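Local coordinates for minor structural protein 4 (Lactococcus phage Tuc2009, PDB 5E7T) that probably serves as a building block of the phage baseplate, using an immunoglobulin-like domain and a long arm to pack against neighbouring phage proteins, at residues 4-10 against 57-63; 23-29 against 83-88; 75-80 against 96-102; 107-113 against 124-129. One frame throughout, in Å; residues are numbered along the deposited sequence.

Contact 1: 4-10 against 57-63; sequences FNVVIEH and NKINVEL
With chi1 at 164°, Phe4 carries its ring opposite its own backbone N and alongside Leu63, the two side chains pointing the same way and Leu63 CD1 lying 3.8 Å from Phe4 CD2. At the far end His10 has chi1 at 62°, which lays the imidazole over Asn57: Asn57 CA sits 3.9 Å from the ring centroid in a CH-pi contact. The Ile59 side chain crosses that of His10 at about a right angle, its CG1 3.5 Å from His10 ND1. Between these ends, Ile8 CD1 meets Val61 CG2 at 3.8 Å. Strands 4-10 and 58-63 are antiparallel neighbours in the eight-stranded sheet, flanked by 98-103 and 45-55 respectively. Phe4-Leu63, Val6-Val61 and Ile8-Ile59 each exchange two backbone N-H...O bonds and put these apolar groups on one face; His10 N adds a seventh bond, to Asn57 O (2.8 Å). On the other face, Glu9 and Lys58 run side by side. Their charged ends, Glu9 OE2 and Lys58 NZ, remain 4.2 Å apart; both bond Tyr102 OH, and Lys58 NZ forms a salt bridge with Asp273 of a Minor structural protein 5 chain. Cohesion within the pair thus comes from backbone bonds and apolar packing, while the lysine charge is directed into the assembly.

Contact 2: 23-29 against 83-88; sequences YKNSIGT and INGTEI
One face of the Tyr23 ring lies against Ile88, whose CB sits over it and whose CG2 comes to 3.5 Å from Tyr23 CZ; Ser26 OG lies at the ring edge, in its plane. The phenol and the isoleucine run side by side, and Tyr23 OH bonds the backbone of another protein's chain. The Asn25 amide accepts a hydrogen bond from Thr86, with OG1 2.9 Å from OD1. This donor stands above the carbonyl plane, 52° out of it, while Asn25 ND2 bonds Glu43. Beside it Asn25 N donates to Thr86 O at 2.9 Å.

A water gathers the loops. It is hydrogen-bonded to Tyr23 O, Ser26 OG, Thr29 OG1 and Thr86 O, the last at 2.7 Å, and so tethers the type II turn of 26-29 to the type II' turn of 84-87. Ser26 O takes both Thr29 N and Thr29 OG1 (2.8 Å from Ser26 O), the two arriving on the same face of its plane. With chi1 at 70° the Thr29 hydroxyl is directed to that oxygen and to the water, leaving CG2 to meet Ile88 CD1 at 3.7 Å.

The type II' turn joins strands 79-84 and 87-94 as a tight beta hairpin, with Gly85 at a position of positive phi. Strand 17-24 pairs with 87-94 through the hydrogen-bonded pair Tyr23-Ile88 and then the non-hydrogen-bonded pair Lys24-Glu87, after which 25-29 turns off into the loop; Leu81 of strand 79-84 packs against both Tyr23 and Ile88.

Contact 3: 75-80 against 96-102; sequences NNGNEL and ATITKGY
Asn75 and Ile98 meet obliquely, the amide reaching the backbone of the isoleucine while its oxygen rests beside CB. Asn75 ND2 donates to Ile98 O at 2.9 Å; the acceptor lies in the amide plane, yet the nitrogen stands above the Ile98 carbonyl plane, 68° out of it. The extended chi1 of 175° carries the amide out to this partner. Asn75 OD1 faces back to its own loop and accepts from Gly77 N at 2.8 Å, forming an Asx turn. That turn presents Gly77 O to Ile98 N, a nearly straight bond of 2.8 Å lying in the carbonyl plane on a lone pair. Strands 72-75 and 98-103 are the outermost two of the eight-stranded sheet of the immunoglobulin-like domain, so here the ends of the curled sheet meet. Strand 98-103 also carries a classic beta bulge, Thr99 and Lys100 both facing Glu9. Toward the interior, Ile98 CD1 lies against the backbone before Leu80, 3.6 Å from Leu80 N, and 3.9 Å from Leu80 CB. Leu80 CD1 packs against Gly101 CA at 3.7 Å. Across the loop Asn76 ND2 bonds Glu79 OE1 on its anti lone pair, and Glu79 OE2 forms a salt bridge with Arg90.

Contact 4: 107-113 against 124-129; sequences KPPTNLI and ISWENG
Pro109 to Ile113 and Ser125 to Gly129 form the two legs of an arm that projects from the main sheet and continues into the two-stranded antiparallel hairpin of strands 113-115 and 122-125. Sequence and topology are consistent with the opening strands of a fibronectin type III-like module. Only one pair here is regular: Ile113 and Ser125 exchange two backbone bonds, Ile113 N to Ser125 O at 2.9 Å and Ser125 N to Ile113 O at 3.1 Å. Asn111 is the centre of an inverse gamma turn that interrupts the pairing, and beyond it a single bond resumes, Thr110 N to Glu127 O at 2.8 Å and in the carbonyl plane. Across the interruption, Trp126 CA makes a CA-H...O contact with Asn111 O.

Trp126 adopts chi1 near 58°, placing its indole alongside Pro109, with Pro109 CB 3.6 Å from Trp126 CD1. The indole also packs edge-to-face with Tyr231 of a Minor structural protein 5 chain, and a strand of that chain pairs antiparallel with Ile124 and Ser125, carrying the sheet across the interface. Asn128 ND2 bonds the hydroxyl of the same Tyr231. Leu112 bridges the apolar groups of the other leg obliquely: its CD1 lies 4.1 Å from Trp126 CB, and its CD2 is 3.9 Å from Ile124 CD1.

In the fold
Contacts 1, 2 and 3 share the one eight-stranded antiparallel sheet, whereas contact 4 belongs to the separate arm. Contact 1 is near the chain centre; contact 3 lies about 11 Å from it, centre to centre, and touches it where strand 98-103 pairs with strand 4-10. Contact 2 is about 21 Å from contact 1; it shares strand 79-84 with contact 3. Along the chain contact 2 crosses both contact 1 and contact 3, while contact 4 follows all three in series. The centres of contacts 2 and 4 are about 36 Å apart, on opposite sides of the chain centre, so the protein offers widely separated surfaces to its neighbours in the baseplate.

Contact 1: 4-10 against 57-63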
# COMPACT_ATOMS: atom_id res chain seq x y z
N PHE A 4 12.26 17.08 -39.39
CA PHE A 4 11.83 15.74 -39.70
C PHE A 4 10.77 15.49 -38.67
O PHE A 4 11.01 15.70 -37.48
CB PHE A 4 13.04 14.78 -39.55
CG PHE A 4 12.78 13.30 -39.46
CD1 PHE A 4 12.11 12.64 -40.48
CD2 PHE A 4 13.29 12.56 -38.41
CE1 PHE A 4 11.88 11.26 -40.40
CE2 PHE A 4 13.07 11.18 -38.35
CZ PHE A 4 12.36 10.54 -39.34
N ASN A 5 9.56 15.17 -39.11
CA ASN A 5 8.43 15.02 -38.22
C ASN A 5 7.85 13.64 -38.25
O ASN A 5 7.50 13.14 -39.33
CB ASN A 5 7.37 16.05 -38.58
CG ASN A 5 7.77 17.46 -38.25
OD1 ASN A 5 7.60 17.91 -37.13
ND2 ASN A 5 8.31 18.19 -39.21
N VAL A 6 7.74 13.02 -37.06
CA VAL A 6 7.11 11.70 -36.93
C VAL A 6 5.81 11.88 -36.16
O VAL A 6 5.82 12.41 -35.05
CB VAL A 6 8.03 10.60 -36.32
CG1 VAL A 6 7.25 9.30 -36.10
CG2 VAL A 6 9.24 10.34 -37.20
N VAL A 7 4.70 11.44 -36.76
CA VAL A 7 3.36 11.51 -36.18
C VAL A 7 3.03 10.24 -35.39
O VAL A 7 3.14 9.14 -35.93
CB VAL A 7 2.30 11.78 -37.26
CG1 VAL A 7 0.90 11.72 -36.67
CG2 VAL A 7 2.53 13.12 -37.94
N ILE A 8 2.57 10.40 -34.15
CA ILE A 8 2.15 9.30 -33.29
C ILE A 8 0.72 9.55 -32.87
O ILE A 8 0.44 10.51 -32.14
CB ILE A 8 3.07 9.04 -32.08
CG1 ILE A 8 4.47 8.64 -32.54
CG2 ILE A 8 2.48 7.97 -31.18
CD1 ILE A 8 5.49 8.83 -31.52
N GLU A 9 -0.19 8.70 -33.38
CA GLU A 9 -1.62 8.69 -33.11
C GLU A 9 -1.87 7.79 -31.93
O GLU A 9 -1.39 6.65 -31.93
CB GLU A 9 -2.37 8.18 -34.33
CG GLU A 9 -2.53 9.21 -35.43
CD GLU A 9 -3.26 8.72 -36.66
OE1 GLU A 9 -4.01 7.72 -36.57
OE2 GLU A 9 -3.09 9.36 -37.73
N HIS A 10 -2.61 8.26 -30.92
CA HIS A 10 -2.88 7.49 -29.71
C HIS A 10 -4.35 7.53 -29.24
O HIS A 10 -5.19 8.18 -29.86
CB HIS A 10 -1.95 7.97 -28.59
CG HIS A 10 -2.17 9.41 -28.25
ND1 HIS A 10 -1.61 10.42 -29.00
CD2 HIS A 10 -2.93 9.95 -27.28
CE1 HIS A 10 -2.05 11.54 -28.46
NE2 HIS A 10 -2.86 11.30 -27.44
N ASN A 57 -5.53 13.22 -29.94
CA ASN A 57 -5.13 11.91 -30.44
C ASN A 57 -3.89 11.89 -31.35
O ASN A 57 -3.52 10.79 -31.76
CB ASN A 57 -6.30 11.22 -31.16
CG ASN A 57 -7.55 11.01 -30.36
OD1 ASN A 57 -7.52 10.69 -29.17
ND2 ASN A 57 -8.70 11.10 -31.03
N LYS A 58 -3.25 13.04 -31.67
CA LYS A 58 -2.06 13.07 -32.54
C LYS A 58 -0.92 13.91 -31.97
O LYS A 58 -1.02 15.15 -31.89
CB LYS A 58 -2.40 13.59 -33.96
CG LYS A 58 -3.45 12.82 -34.72
CD LYS A 58 -3.67 13.36 -36.12
CE LYS A 58 -2.61 12.92 -37.08
NZ LYS A 58 -2.83 13.48 -38.44
N ILE A 59 0.21 13.22 -31.65
CA ILE A 59 1.49 13.79 -31.16
C ILE A 59 2.35 13.99 -32.40
O ILE A 59 2.41 13.11 -33.25
CB ILE A 59 2.24 12.82 -30.17
CG1 ILE A 59 1.33 12.32 -29.02
CG2 ILE A 59 3.55 13.45 -29.63
CD1 ILE A 59 1.96 11.30 -28.08
N ASN A 60 3.03 15.13 -32.51
CA ASN A 60 3.93 15.37 -33.63
C ASN A 60 5.29 15.52 -33.00
O ASN A 60 5.54 16.46 -32.23
CB ASN A 60 3.53 16.60 -34.43
CG ASN A 60 4.60 17.05 -35.38
OD1 ASN A 60 5.55 17.74 -35.01
ND2 ASN A 60 4.47 16.67 -36.63
N VAL A 61 6.18 14.55 -33.31
CA VAL A 61 7.53 14.49 -32.79
C VAL A 61 8.47 15.13 -33.79
O VAL A 61 8.78 14.53 -34.82
CB VAL A 61 7.92 13.04 -32.44
CG1 VAL A 61 9.26 12.99 -31.72
CG2 VAL A 61 6.84 12.35 -31.61
N GLU A 62 8.89 16.38 -33.53
CA GLU A 62 9.82 17.10 -34.40
C GLU A 62 11.23 16.88 -33.94
O GLU A 62 11.62 17.27 -32.82
CB GLU A 62 9.52 18.60 -34.45
CG GLU A 62 10.44 19.34 -35.40
CD GLU A 62 10.08 20.79 -35.65
OE1 GLU A 62 9.06 21.06 -36.32
OE2 GLU A 62 10.85 21.67 -35.20
N LEU A 63 12.00 16.27 -34.84
CA LEU A 63 13.41 15.95 -34.64
C LEU A 63 14.27 16.80 -35.58
O LEU A 63 13.79 17.17 -36.66
CB LEU A 63 13.65 14.47 -34.94
CG LEU A 63 13.00 13.49 -34.00
CD1 LEU A 63 12.75 12.19 -34.69
CD2 LEU A 63 13.79 13.37 -32.67

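Contact 2: 23-29 against 83-88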
# COMPACT_ATOMS: atom_id res chain seq x y z
N TYR A 23 19.66 3.81 -32.31
CA TYR A 23 20.66 2.76 -32.15
C TYR A 23 20.75 1.86 -33.38
O TYR A 23 19.75 1.64 -34.08
CB TYR A 23 20.43 1.94 -30.87
CG TYR A 23 19.02 1.41 -30.72
CD1 TYR A 23 18.05 2.14 -30.04
CD2 TYR A 23 18.66 0.16 -31.22
CE1 TYR A 23 16.75 1.66 -29.91
CE2 TYR A 23 17.36 -0.32 -31.10
CZ TYR A 23 16.41 0.42 -30.42
OH TYR A 23 15.14 -0.07 -30.27
N LYS A 24 21.97 1.37 -33.64
CA LYS A 24 22.30 0.51 -34.76
C LYS A 24 22.54 -0.92 -34.29
O LYS A 24 23.14 -1.14 -33.24
CB LYS A 24 23.60 1.00 -35.38
CG LYS A 24 23.42 1.87 -36.59
CD LYS A 24 24.64 2.71 -36.88
CE LYS A 24 25.82 2.00 -37.47
NZ LYS A 24 26.49 2.84 -38.50
N ASN A 25 22.18 -1.89 -35.14
CA ASN A 25 22.46 -3.33 -34.98
C ASN A 25 21.89 -4.00 -33.71
O ASN A 25 22.45 -4.99 -33.23
CB ASN A 25 23.96 -3.64 -35.10
CG ASN A 25 24.50 -3.41 -36.48
OD1 ASN A 25 24.09 -4.05 -37.45
ND2 ASN A 25 25.44 -2.50 -36.60
N SER A 26 20.70 -3.54 -33.26
CA SER A 26 19.92 -4.20 -32.20
C SER A 26 19.50 -5.60 -32.76
O SER A 26 19.62 -5.82 -33.97
CB SER A 26 18.68 -3.38 -31.89
OG SER A 26 18.02 -2.98 -33.08
N ILE A 27 19.03 -6.54 -31.91
CA ILE A 27 18.69 -7.91 -32.35
C ILE A 27 17.64 -7.91 -33.46
O ILE A 27 16.58 -7.32 -33.29
CB ILE A 27 18.33 -8.88 -31.18
CG1 ILE A 27 17.23 -8.33 -30.24
CG2 ILE A 27 19.59 -9.27 -30.40
CD1 ILE A 27 16.27 -9.33 -29.82
N GLY A 28 17.98 -8.50 -34.60
CA GLY A 28 17.06 -8.61 -35.73
C GLY A 28 17.25 -7.63 -36.86
O GLY A 28 16.59 -7.77 -37.90
N THR A 29 18.17 -6.65 -36.68
CA THR A 29 18.51 -5.62 -37.67
C THR A 29 19.92 -5.78 -38.30
O THR A 29 20.26 -5.07 -39.25
CB THR A 29 18.34 -4.25 -37.10
OG1 THR A 29 19.36 -4.05 -36.13
CG2 THR A 29 16.97 -4.04 -36.49
N ILE A 83 12.37 1.45 -38.52
CA ILE A 83 13.47 0.56 -38.88
C ILE A 83 13.93 0.80 -40.30
O ILE A 83 13.13 0.59 -41.21
CB ILE A 83 13.13 -0.95 -38.67
CG1 ILE A 83 12.27 -1.18 -37.40
CG2 ILE A 83 14.41 -1.78 -38.64
CD1 ILE A 83 11.89 -2.64 -37.11
N ASN A 84 15.20 1.20 -40.49
CA ASN A 84 15.82 1.41 -41.80
C ASN A 84 17.10 0.59 -41.84
O ASN A 84 18.15 1.01 -41.37
CB ASN A 84 16.09 2.90 -42.07
CG ASN A 84 16.88 3.18 -43.33
OD1 ASN A 84 16.69 2.57 -44.40
ND2 ASN A 84 17.80 4.13 -43.23
N GLY A 85 16.96 -0.63 -42.34
CA GLY A 85 18.06 -1.58 -42.39
C GLY A 85 18.50 -1.99 -41.00
O GLY A 85 17.79 -2.69 -40.27
N THR A 86 19.66 -1.43 -40.63
CA THR A 86 20.47 -1.62 -39.42
C THR A 86 20.11 -0.59 -38.33
O THR A 86 20.40 -0.82 -37.15
CB THR A 86 21.93 -1.46 -39.90
OG1 THR A 86 22.69 -2.61 -39.58
CG2 THR A 86 22.61 -0.19 -39.44
N GLU A 87 19.54 0.57 -38.75
CA GLU A 87 19.21 1.72 -37.92
C GLU A 87 17.82 1.65 -37.39
O GLU A 87 16.90 1.34 -38.13
CB GLU A 87 19.29 3.01 -38.74
CG GLU A 87 20.66 3.41 -39.21
CD GLU A 87 20.58 4.62 -40.11
OE1 GLU A 87 20.32 4.43 -41.32
OE2 GLU A 87 20.69 5.75 -39.59
N ILE A 88 17.66 2.01 -36.12
CA ILE A 88 16.37 2.10 -35.46
C ILE A 88 16.24 3.39 -34.71
O ILE A 88 17.16 3.82 -34.01
CB ILE A 88 16.02 0.86 -34.59
CG1 ILE A 88 15.42 -0.20 -35.48
CG2 ILE A 88 15.01 1.22 -33.49
CD1 ILE A 88 15.10 -1.33 -34.84
O HOH W 1 19.18 -1.26 -34.82

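Contact 3: 75-80 against 96-102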
# COMPACT_ATOMS: atom_id res chain seq x y z
N ASN A 75 4.56 -0.78 -35.19
CA ASN A 75 3.83 -0.30 -34.01
C ASN A 75 3.66 -1.40 -32.98
O ASN A 75 2.86 -2.31 -33.19
CB ASN A 75 2.49 0.37 -34.36
CG ASN A 75 1.65 0.76 -33.16
OD1 ASN A 75 2.13 0.89 -32.03
ND2 ASN A 75 0.37 1.02 -33.39
N ASN A 76 4.38 -1.30 -31.86
CA ASN A 76 4.29 -2.27 -30.76
C ASN A 76 3.41 -1.75 -29.59
O ASN A 76 3.47 -2.29 -28.49
CB ASN A 76 5.70 -2.73 -30.28
CG ASN A 76 6.44 -3.60 -31.28
OD1 ASN A 76 5.90 -4.56 -31.85
ND2 ASN A 76 7.72 -3.30 -31.47
N GLY A 77 2.60 -0.74 -29.85
CA GLY A 77 1.64 -0.23 -28.86
C GLY A 77 2.22 0.63 -27.77
O GLY A 77 1.73 1.74 -27.54
N ASN A 78 3.26 0.12 -27.09
CA ASN A 78 3.97 0.82 -26.00
C ASN A 78 5.08 1.72 -26.57
O ASN A 78 5.44 2.71 -25.94
CB ASN A 78 4.57 -0.18 -25.00
CG ASN A 78 5.64 -1.09 -25.58
OD1 ASN A 78 5.33 -2.12 -26.18
ND2 ASN A 78 6.92 -0.74 -25.38
N GLU A 79 5.60 1.35 -27.76
CA GLU A 79 6.67 2.00 -28.48
C GLU A 79 6.43 1.89 -29.98
O GLU A 79 5.80 0.94 -30.44
CB GLU A 79 8.02 1.31 -28.14
CG GLU A 79 8.09 -0.15 -28.59
CD GLU A 79 9.42 -0.87 -28.66
OE1 GLU A 79 9.51 -1.88 -29.40
OE2 GLU A 79 10.35 -0.49 -27.92
N LEU A 80 6.96 2.84 -30.75
CA LEU A 80 6.94 2.81 -32.21
C LEU A 80 8.39 2.70 -32.62
O LEU A 80 9.26 3.26 -31.93
CB LEU A 80 6.32 4.08 -32.79
CG LEU A 80 6.07 4.10 -34.30
CD1 LEU A 80 4.74 3.45 -34.63
CD2 LEU A 80 6.10 5.51 -34.83
N ALA A 96 -0.48 6.27 -22.73
CA ALA A 96 -1.42 5.99 -23.82
C ALA A 96 -0.92 4.81 -24.62
O ALA A 96 0.18 4.29 -24.36
CB ALA A 96 -1.57 7.22 -24.72
N THR A 97 -1.74 4.37 -25.59
CA THR A 97 -1.42 3.27 -26.49
C THR A 97 -1.28 3.83 -27.91
O THR A 97 -2.13 4.63 -28.35
CB THR A 97 -2.47 2.16 -26.36
OG1 THR A 97 -2.69 1.86 -24.97
CG2 THR A 97 -2.07 0.91 -27.08
N ILE A 98 -0.20 3.43 -28.62
CA ILE A 98 -0.00 3.87 -29.99
C ILE A 98 -0.97 3.12 -30.90
O ILE A 98 -1.00 1.88 -30.95
CB ILE A 98 1.46 3.81 -30.48
CG1 ILE A 98 2.37 4.58 -29.53
CG2 ILE A 98 1.57 4.37 -31.91
CD1 ILE A 98 3.87 4.38 -29.79
N THR A 99 -1.78 3.89 -31.59
CA THR A 99 -2.81 3.45 -32.52
C THR A 99 -2.23 3.24 -33.92
O THR A 99 -2.51 2.24 -34.57
CB THR A 99 -3.92 4.50 -32.39
OG1 THR A 99 -4.92 3.93 -31.58
CG2 THR A 99 -4.46 5.04 -33.71
N LYS A 100 -1.41 4.20 -34.38
CA LYS A 100 -0.79 4.26 -35.70
C LYS A 100 0.35 5.28 -35.56
O LYS A 100 0.29 6.16 -34.71
CB LYS A 100 -1.86 4.74 -36.72
CG LYS A 100 -1.45 4.79 -38.18
CD LYS A 100 -2.56 5.44 -39.00
CE LYS A 100 -2.19 5.57 -40.46
NZ LYS A 100 -3.24 6.30 -41.23
N GLY A 101 1.39 5.10 -36.35
CA GLY A 101 2.57 5.97 -36.36
C GLY A 101 3.15 6.03 -37.76
O GLY A 101 3.07 5.04 -38.51
N TYR A 102 3.69 7.19 -38.14
CA TYR A 102 4.22 7.36 -39.48
C TYR A 102 5.02 8.67 -39.62
O TYR A 102 4.77 9.60 -38.86
CB TYR A 102 3.06 7.32 -40.51
CG TYR A 102 1.94 8.30 -40.22
CD1 TYR A 102 0.88 7.95 -39.39
CD2 TYR A 102 1.92 9.56 -40.80
CE1 TYR A 102 -0.14 8.86 -39.09
CE2 TYR A 102 0.92 10.48 -40.52
CZ TYR A 102 -0.10 10.13 -39.65
OH TYR A 102 -1.08 11.05 -39.36

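Contact 4: 107-113 against 124-129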
# COMPACT_ATOMS: atom_id res chain seq x y z
N LYS A 107 2.09 17.56 -45.10
CA LYS A 107 2.42 18.55 -44.08
C LYS A 107 1.56 19.83 -44.17
O LYS A 107 1.26 20.33 -45.26
CB LYS A 107 3.94 18.85 -44.09
CG LYS A 107 4.78 17.71 -43.50
CD LYS A 107 6.20 18.13 -43.08
CE LYS A 107 6.93 17.07 -42.28
NZ LYS A 107 8.36 17.42 -42.07
N PRO A 108 1.18 20.38 -43.00
CA PRO A 108 0.31 21.56 -42.97
C PRO A 108 0.87 22.83 -43.58
O PRO A 108 2.05 23.11 -43.38
CB PRO A 108 0.03 21.77 -41.48
CG PRO A 108 0.90 20.89 -40.75
CD PRO A 108 1.41 19.84 -41.64
N PRO A 109 0.01 23.65 -44.25
CA PRO A 109 0.47 24.93 -44.83
C PRO A 109 1.13 25.88 -43.83
O PRO A 109 0.99 25.65 -42.62
CB PRO A 109 -0.80 25.50 -45.46
CG PRO A 109 -1.61 24.30 -45.75
CD PRO A 109 -1.40 23.42 -44.57
N THR A 110 1.87 26.94 -44.29
CA THR A 110 2.66 27.73 -43.35
C THR A 110 2.45 29.25 -43.28
O THR A 110 2.12 29.75 -42.19
CB THR A 110 4.16 27.47 -43.57
OG1 THR A 110 4.38 26.07 -43.61
CG2 THR A 110 5.04 28.06 -42.46
N ASN A 111 2.82 30.00 -44.29
CA ASN A 111 2.79 31.43 -44.04
C ASN A 111 1.46 32.02 -44.40
O ASN A 111 1.29 32.58 -45.48
CB ASN A 111 3.98 32.12 -44.72
CG ASN A 111 5.31 31.67 -44.12
OD1 ASN A 111 5.91 30.65 -44.53
ND2 ASN A 111 5.77 32.38 -43.11
N LEU A 112 0.50 31.88 -43.47
CA LEU A 112 -0.85 32.38 -43.70
C LEU A 112 -0.88 33.91 -43.65
O LEU A 112 -0.44 34.50 -42.66
CB LEU A 112 -1.84 31.75 -42.72
CG LEU A 112 -2.44 30.41 -43.15
CD1 LEU A 112 -1.47 29.28 -42.97
CD2 LEU A 112 -3.67 30.10 -42.36
N ILE A 113 -1.33 34.54 -44.74
CA ILE A 113 -1.40 36.00 -44.81
C ILE A 113 -2.78 36.40 -45.25
O ILE A 113 -3.27 35.92 -46.28
CB ILE A 113 -0.32 36.66 -45.75
CG1 ILE A 113 1.14 36.16 -45.49
CG2 ILE A 113 -0.38 38.19 -45.71
CD1 ILE A 113 1.84 36.58 -44.11
N ILE A 124 -7.02 34.84 -48.40
CA ILE A 124 -6.11 34.07 -47.58
C ILE A 124 -5.13 33.41 -48.52
O ILE A 124 -5.55 32.83 -49.51
CB ILE A 124 -6.84 33.09 -46.61
CG1 ILE A 124 -5.85 32.21 -45.80
CG2 ILE A 124 -7.89 32.22 -47.32
CD1 ILE A 124 -5.01 32.94 -44.72
N SER A 125 -3.83 33.59 -48.24
CA SER A 125 -2.73 33.03 -49.03
C SER A 125 -1.80 32.28 -48.09
O SER A 125 -1.72 32.62 -46.90
CB SER A 125 -1.98 34.14 -49.75
OG SER A 125 -2.89 35.05 -50.35
N TRP A 126 -1.13 31.25 -48.58
CA TRP A 126 -0.24 30.45 -47.75
C TRP A 126 0.91 29.85 -48.60
O TRP A 126 1.02 30.14 -49.80
CB TRP A 126 -1.05 29.34 -47.02
CG TRP A 126 -1.79 28.44 -47.96
CD1 TRP A 126 -1.33 27.29 -48.53
CD2 TRP A 126 -3.08 28.68 -48.55
NE1 TRP A 126 -2.24 26.81 -49.44
CE2 TRP A 126 -3.34 27.63 -49.45
CE3 TRP A 126 -4.06 29.68 -48.38
CZ2 TRP A 126 -4.54 27.52 -50.16
CZ3 TRP A 126 -5.24 29.60 -49.11
CH2 TRP A 126 -5.47 28.53 -49.99
N GLU A 127 1.76 29.03 -47.95
CA GLU A 127 2.90 28.33 -48.57
C GLU A 127 2.86 26.84 -48.14
O GLU A 127 2.62 26.57 -46.96
CB GLU A 127 4.23 28.96 -48.10
CG GLU A 127 4.41 30.45 -48.37
CD GLU A 127 5.69 31.08 -47.85
OE1 GLU A 127 6.70 30.35 -47.69
OE2 GLU A 127 5.68 32.31 -47.63
N ASN A 128 3.13 25.88 -49.06
CA ASN A 128 3.16 24.44 -48.78
C ASN A 128 4.23 24.07 -47.73
O ASN A 128 5.35 24.61 -47.79
CB ASN A 128 3.39 23.65 -50.07
CG ASN A 128 3.29 22.14 -49.95
OD1 ASN A 128 4.21 21.45 -49.48
ND2 ASN A 128 2.19 21.59 -50.45
N GLY A 129 3.89 23.16 -46.81
CA GLY A 129 4.78 22.69 -45.75
C GLY A 129 6.04 22.00 -46.22
O GLY A 129 5.99 20.92 -46.82